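YlmH (Streptococcus pneumoniae, PDB 2FPH) probably acts in cell division and carries an RRM-like domain likely to bind nucleic acid. Local coordinates at residues 132-135 with 136-139; 157-160 with 161-164. All blocks are in the same frame, centred on the assembly; numbering follows the deposited sequence.

Contact 1: residues 132-135 with 136-139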
ATOM      1  N   MET A 132      -6.282   4.486  -1.000  1.00 17.52           N
ATOM      2  CA  MET A 132      -5.476   3.683  -1.904  1.00 16.88           C
ATOM      3  C   MET A 132      -5.499   2.258  -1.362  1.00 16.12           C
ATOM      4  O   MET A 132      -5.170   2.039  -0.189  1.00 14.22           O
ATOM      5  CB  MET A 132      -4.030   4.209  -1.887  1.00 16.89           C
ATOM      6  CG  MET A 132      -3.955   5.672  -2.206  1.00 22.53           C
ATOM      7  SD  MET A 132      -2.270   6.321  -2.585  1.00 26.56           S
ATOM      8  CE  MET A 132      -2.688   7.507  -3.723  1.00 33.72           C
ATOM      9  N   ILE A 133      -5.984   1.321  -2.162  1.00 15.89           N
ATOM     10  CA  ILE A 133      -6.113  -0.090  -1.738  1.00 15.28           C
ATOM     11  C   ILE A 133      -5.437  -1.074  -2.629  1.00 14.94           C
ATOM     12  O   ILE A 133      -5.152  -0.779  -3.765  1.00 17.41           O
ATOM     13  CB  ILE A 133      -7.603  -0.487  -1.633  1.00 15.77           C
ATOM     14  CG1 ILE A 133      -8.256  -0.510  -3.035  1.00 17.75           C
ATOM     15  CG2 ILE A 133      -8.314   0.449  -0.638  1.00 15.66           C
ATOM     16  CD1 ILE A 133      -9.524  -1.283  -3.048  1.00 18.67           C
ATOM     17  N   ASN A 134      -5.158  -2.243  -2.092  1.00 16.33           N
ATOM     18  CA  ASN A 134      -4.674  -3.405  -2.859  1.00 16.38           C
ATOM     19  C   ASN A 134      -5.870  -3.878  -3.688  1.00 18.33           C
ATOM     20  O   ASN A 134      -6.883  -4.193  -3.141  1.00 16.20           O
ATOM     21  CB  ASN A 134      -4.246  -4.450  -1.849  1.00 17.24           C
ATOM     22  CG  ASN A 134      -3.889  -5.804  -2.468  1.00 17.77           C
ATOM     23  OD1 ASN A 134      -4.314  -6.149  -3.558  1.00 17.15           O
ATOM     24  ND2 ASN A 134      -3.002  -6.542  -1.772  1.00 16.05           N
ATOM     25  N   GLN A 135      -5.768  -3.844  -5.029  1.00 19.92           N
ATOM     26  CA  GLN A 135      -6.949  -4.020  -5.892  1.00 22.87           C
ATOM     27  C   GLN A 135      -7.447  -5.446  -5.840  1.00 23.71           C
ATOM     28  O   GLN A 135      -8.531  -5.726  -6.304  1.00 24.84           O
ATOM     29  CB  GLN A 135      -6.606  -3.763  -7.356  1.00 24.10           C
ATOM     30  CG  GLN A 135      -6.031  -2.402  -7.765  1.00 28.38           C
ATOM     31  CD  GLN A 135      -5.976  -2.246  -9.300  1.00 35.12           C
ATOM     32  OE1 GLN A 135      -6.288  -1.147  -9.883  1.00 33.84           O
ATOM     33  NE2 GLN A 135      -5.593  -3.353  -9.971  1.00 36.60           N
ATOM     34  N   GLN A 136      -6.622  -6.371  -5.368  1.00 24.31           N
ATOM     35  CA  GLN A 136      -7.082  -7.738  -5.123  1.00 25.89           C
ATOM     36  C   GLN A 136      -8.242  -7.789  -4.120  1.00 24.46           C
ATOM     37  O   GLN A 136      -9.069  -8.730  -4.147  1.00 26.53           O
ATOM     38  CB  GLN A 136      -5.890  -8.626  -4.660  1.00 26.34           C
ATOM     39  CG  GLN A 136      -6.051 -10.092  -4.939  1.00 33.49           C
ATOM     40  CD  GLN A 136      -4.754 -10.862  -4.733  1.00 36.62           C
ATOM     41  OE1 GLN A 136      -4.659 -11.706  -3.837  1.00 44.06           O
ATOM     42  NE2 GLN A 136      -3.762 -10.556  -5.528  1.00 40.45           N
ATOM     43  N   PHE A 137      -8.364  -6.762  -3.279  1.00 23.27           N
ATOM     44  CA  PHE A 137      -9.356  -6.671  -2.208  1.00 22.68           C
ATOM     45  C   PHE A 137     -10.429  -5.597  -2.553  1.00 22.10           C
ATOM     46  O   PHE A 137     -11.113  -5.107  -1.721  1.00 18.39           O
ATOM     47  CB  PHE A 137      -8.594  -6.443  -0.889  1.00 24.07           C
ATOM     48  CG  PHE A 137      -7.774  -7.622  -0.500  1.00 26.87           C
ATOM     49  CD1 PHE A 137      -8.376  -8.724   0.100  1.00 29.83           C
ATOM     50  CD2 PHE A 137      -6.425  -7.700  -0.815  1.00 26.05           C
ATOM     51  CE1 PHE A 137      -7.606  -9.841   0.451  1.00 32.99           C
ATOM     52  CE2 PHE A 137      -5.671  -8.809  -0.476  1.00 28.25           C
ATOM     53  CZ  PHE A 137      -6.254  -9.878   0.157  1.00 27.89           C
ATOM     54  N   LEU A 138     -10.611  -5.292  -3.839  1.00 22.65           N
ATOM     55  CA  LEU A 138     -11.597  -4.265  -4.248  1.00 23.62           C
ATOM     56  C   LEU A 138     -13.031  -4.553  -3.720  1.00 23.79           C
ATOM     57  O   LEU A 138     -13.717  -3.662  -3.193  1.00 22.96           O
ATOM     58  CB  LEU A 138     -11.618  -4.151  -5.775  1.00 24.78           C
ATOM     59  CG  LEU A 138     -12.612  -3.137  -6.355  1.00 24.94           C
ATOM     60  CD1 LEU A 138     -12.220  -1.743  -5.945  1.00 26.76           C
ATOM     61  CD2 LEU A 138     -12.633  -3.265  -7.836  1.00 29.87           C
ATOM     62  N   LEU A 139     -13.475  -5.810  -3.827  1.00 24.38           N
ATOM     63  CA  LEU A 139     -14.801  -6.160  -3.348  1.00 25.50           C
ATOM     64  C   LEU A 139     -14.908  -6.065  -1.845  1.00 26.06           C
ATOM     65  O   LEU A 139     -15.862  -5.544  -1.348  1.00 27.13           O
ATOM     66  CB  LEU A 139     -15.201  -7.558  -3.798  1.00 26.23           C
ATOM     67  CG  LEU A 139     -15.642  -7.710  -5.245  1.00 30.37           C
ATOM     68  CD1 LEU A 139     -16.483  -8.972  -5.373  1.00 32.32           C
ATOM     69  CD2 LEU A 139     -16.407  -6.536  -5.718  1.00 35.29           C
TER
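Asn134 uses both its side chain and its backbone to turn the chain from strand 130-134 into the helix that begins at Leu138. Its OD1 accepts the backbone N-H of Gln136 at 2.9 Å, the hydrogen bond of an Asx turn; the N-H to acceptor angle is 139°, so the bond is bent, and the donor is tilted from the carbonyl plane. A chi1 of 172° sets CG beside its own carbonyl carbon, on the side where the following residues turn, which brings OD1 to Gln136 N. A short polar residue suits this place, since its carboxamide oxygen reaches an amide two positions on. The backbone O of Asn134 takes Phe137 N at 3.0 Å, closing a beta turn of 134-137. Gln136, whose CB lies 3.1 Å from Asn134 OD1, sends its extended chain away from the turn, as fits an exposed polar residue. Phe137, at the N-cap position, meets Asn134 through the ring edge: Asn134 CG lies 3.6 Å from Phe137 CD2, near the ring plane, with amide and ring 85° apart. Gln135 O accepts Leu138 N in a weak bond. On the apolar side, Ile133 CD1 packs against Leu138 CD1 at 4.0 Å, and both side chains also touch Gln88 of strand 85-91. Polar groups therefore fix the turn by satisfying backbone amides, while branched aliphatic side chains join strand and helix.

Contact 2: residues 157-160 with 161-164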
ATOM      1  N   GLU A 157     -14.024   3.838  -7.991  1.00 29.01           N
ATOM      2  CA  GLU A 157     -12.730   3.994  -8.704  1.00 30.87           C
ATOM      3  C   GLU A 157     -12.519   5.429  -9.224  1.00 30.83           C
ATOM      4  O   GLU A 157     -13.423   6.004  -9.868  1.00 30.74           O
ATOM      5  CB  GLU A 157     -12.716   3.064  -9.930  1.00 31.37           C
ATOM      6  CG  GLU A 157     -11.819   1.821  -9.929  1.00 37.26           C
ATOM      7  CD  GLU A 157     -10.335   2.096 -10.141  1.00 40.01           C
ATOM      8  OE1 GLU A 157      -9.944   3.271 -10.369  1.00 44.53           O
ATOM      9  OE2 GLU A 157      -9.547   1.119 -10.046  1.00 42.08           O
ATOM     10  N   ARG A 158     -11.364   6.012  -8.947  1.00 30.50           N
ATOM     11  CA  ARG A 158     -10.899   7.271  -9.540  1.00 32.04           C
ATOM     12  C   ARG A 158      -9.477   7.112 -10.117  1.00 32.15           C
ATOM     13  O   ARG A 158      -8.652   6.442  -9.501  1.00 30.68           O
ATOM     14  CB  ARG A 158     -10.774   8.355  -8.480  1.00 32.43           C
ATOM     15  CG  ARG A 158     -12.042   8.763  -7.805  1.00 34.34           C
ATOM     16  CD  ARG A 158     -12.901   9.626  -8.670  1.00 38.86           C
ATOM     17  NE  ARG A 158     -14.236   9.070  -8.744  1.00 43.39           N
ATOM     18  CZ  ARG A 158     -15.306   9.577  -8.166  1.00 43.04           C
ATOM     19  NH1 ARG A 158     -15.267  10.706  -7.464  1.00 44.94           N
ATOM     20  NH2 ARG A 158     -16.444   8.941  -8.312  1.00 45.36           N
ATOM     21  N   PRO A 159      -9.143   7.745 -11.249  1.00 31.89           N
ATOM     22  CA  PRO A 159      -7.724   7.848 -11.668  1.00 32.16           C
ATOM     23  C   PRO A 159      -6.793   8.510 -10.671  1.00 31.89           C
ATOM     24  O   PRO A 159      -7.218   9.435  -9.979  1.00 32.18           O
ATOM     25  CB  PRO A 159      -7.776   8.730 -12.931  1.00 32.66           C
ATOM     26  CG  PRO A 159      -9.187   8.740 -13.375  1.00 32.13           C
ATOM     27  CD  PRO A 159     -10.071   8.315 -12.240  1.00 33.23           C
ATOM     28  N   PHE A 160      -5.530   8.086 -10.619  1.00 31.48           N
ATOM     29  CA  PHE A 160      -4.581   8.733  -9.731  1.00 31.59           C
ATOM     30  C   PHE A 160      -4.303  10.171 -10.133  1.00 33.15           C
ATOM     31  O   PHE A 160      -3.822  10.923  -9.313  1.00 32.92           O
ATOM     32  CB  PHE A 160      -3.294   7.924  -9.572  1.00 32.02           C
ATOM     33  CG  PHE A 160      -3.445   6.767  -8.634  1.00 28.36           C
ATOM     34  CD1 PHE A 160      -3.903   5.564  -9.121  1.00 29.91           C
ATOM     35  CD2 PHE A 160      -3.163   6.890  -7.273  1.00 31.37           C
ATOM     36  CE1 PHE A 160      -4.061   4.481  -8.294  1.00 26.56           C
ATOM     37  CE2 PHE A 160      -3.345   5.786  -6.422  1.00 25.01           C
ATOM     38  CZ  PHE A 160      -3.784   4.595  -6.963  1.00 26.98           C
ATOM     39  N   THR A 161      -4.619  10.525 -11.388  1.00 35.58           N
ATOM     40  CA  THR A 161      -4.740  11.929 -11.835  1.00 37.81           C
ATOM     41  C   THR A 161      -5.576  12.752 -10.878  1.00 38.68           C
ATOM     42  O   THR A 161      -5.269  13.914 -10.620  1.00 38.73           O
ATOM     43  CB  THR A 161      -5.518  12.056 -13.179  1.00 37.71           C
ATOM     44  OG1 THR A 161      -5.185  11.018 -14.093  1.00 39.19           O
ATOM     45  CG2 THR A 161      -5.149  13.367 -13.899  1.00 40.50           C
ATOM     46  N   GLU A 162      -6.676  12.130 -10.430  1.00 39.43           N
ATOM     47  CA  GLU A 162      -7.748  12.767  -9.641  1.00 39.94           C
ATOM     48  C   GLU A 162      -7.488  12.686  -8.149  1.00 39.48           C
ATOM     49  O   GLU A 162      -8.393  12.820  -7.346  1.00 39.33           O
ATOM     50  CB  GLU A 162      -9.070  12.065  -9.938  1.00 40.28           C
ATOM     51  CG  GLU A 162     -10.026  12.844 -10.807  1.00 42.79           C
ATOM     52  CD  GLU A 162     -11.428  12.292 -10.731  1.00 46.09           C
ATOM     53  OE1 GLU A 162     -11.956  12.160  -9.601  1.00 49.61           O
ATOM     54  OE2 GLU A 162     -11.994  11.969 -11.792  1.00 47.37           O
ATOM     55  N   LYS A 163      -6.222  12.541  -7.792  1.00 40.23           N
ATOM     56  CA  LYS A 163      -5.815  12.054  -6.488  1.00 39.75           C
ATOM     57  C   LYS A 163      -5.623  13.234  -5.542  1.00 40.75           C
ATOM     58  O   LYS A 163      -4.964  14.215  -5.880  1.00 41.10           O
ATOM     59  CB  LYS A 163      -4.514  11.283  -6.686  1.00 39.91           C
ATOM     60  CG  LYS A 163      -4.265  10.185  -5.749  1.00 38.53           C
ATOM     61  CD  LYS A 163      -3.645  10.682  -4.481  1.00 35.39           C
ATOM     62  CE  LYS A 163      -2.132  10.501  -4.463  1.00 33.07           C
ATOM     63  NZ  LYS A 163      -1.398  11.812  -4.520  1.00 32.17           N
ATOM     64  N   ILE A 164      -6.202  13.148  -4.353  1.00 41.00           N
ATOM     65  CA  ILE A 164      -6.127  14.232  -3.391  1.00 41.56           C
ATOM     66  C   ILE A 164      -4.710  14.381  -2.840  1.00 42.25           C
ATOM     67  O   ILE A 164      -4.034  13.381  -2.571  1.00 41.92           O
ATOM     68  CB  ILE A 164      -7.093  13.981  -2.213  1.00 41.67           C
ATOM     69  CG1 ILE A 164      -8.550  14.119  -2.676  1.00 41.81           C
ATOM     70  CG2 ILE A 164      -6.792  14.931  -1.065  1.00 42.21           C
ATOM     71  CD1 ILE A 164      -9.553  13.605  -1.653  1.00 41.90           C
TER
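Arg158 to Lys163 belong to the loop after strand 151-157 of the putative RRM-like RNA-binding domain, where Pro159 O and Glu162 N close a beta turn (159-162). The hydrogen bond is 2.8 Å long with an N-H to acceptor angle of 146°, and its donor stands above the carbonyl plane. Proline suits the start of this turn: its rigid ring, with no N-H to satisfy, holds the backbone leading in while its carbonyl accepts.

Charge contributes more loosely. Arg158 NE and Glu162 OE1 form a long salt bridge of 3.9 Å; the position of OE1 is uncertain, so the pairing is doubtful. The stronger partner of the guanidinium is Glu156, bridged by NH2, while NE also makes a weak bond to Glu157 O. Bends at chi2 and chi3 bring the arginine's NE back toward that carbonyl.

Apolar contact completes the turn. The Phe160 ring packs against Ile85 and Leu87 and meets Phe80 edge-to-face. A large aromatic residue suits a loop that lies against the sheet, where the ring covers Ile85 and Leu87. Thr161 turns its hydroxyl to the proline: OG1 is 3.6 Å from Pro159 CB. Lys163, which also touches Leu87, brings its CG to the phenylalanine ring, and Phe160 CD2 lies 3.8 Å from Lys163 CG.

Contact 1 and contact 2 follow in series along the chain within the putative RNA-binding domain, their centres about 15 Å apart. Contact 1 leaves the sheet at the end of strand 130-134, and contact 2 leaves it after strand 151-157; strand 85-91 runs between these two. Met132 joins them directly: its CE packs 3.3 Å from Phe160 CE2 and also reaches the aliphatic part of Lys163. Thus Met132, on the strand leading into the turn of contact 1, is packed against Phe160 and Lys163 of contact 2. Ser86 offers another connection, pairing with Ile133 through the backbone and with Glu157 OE2 through its hydroxyl.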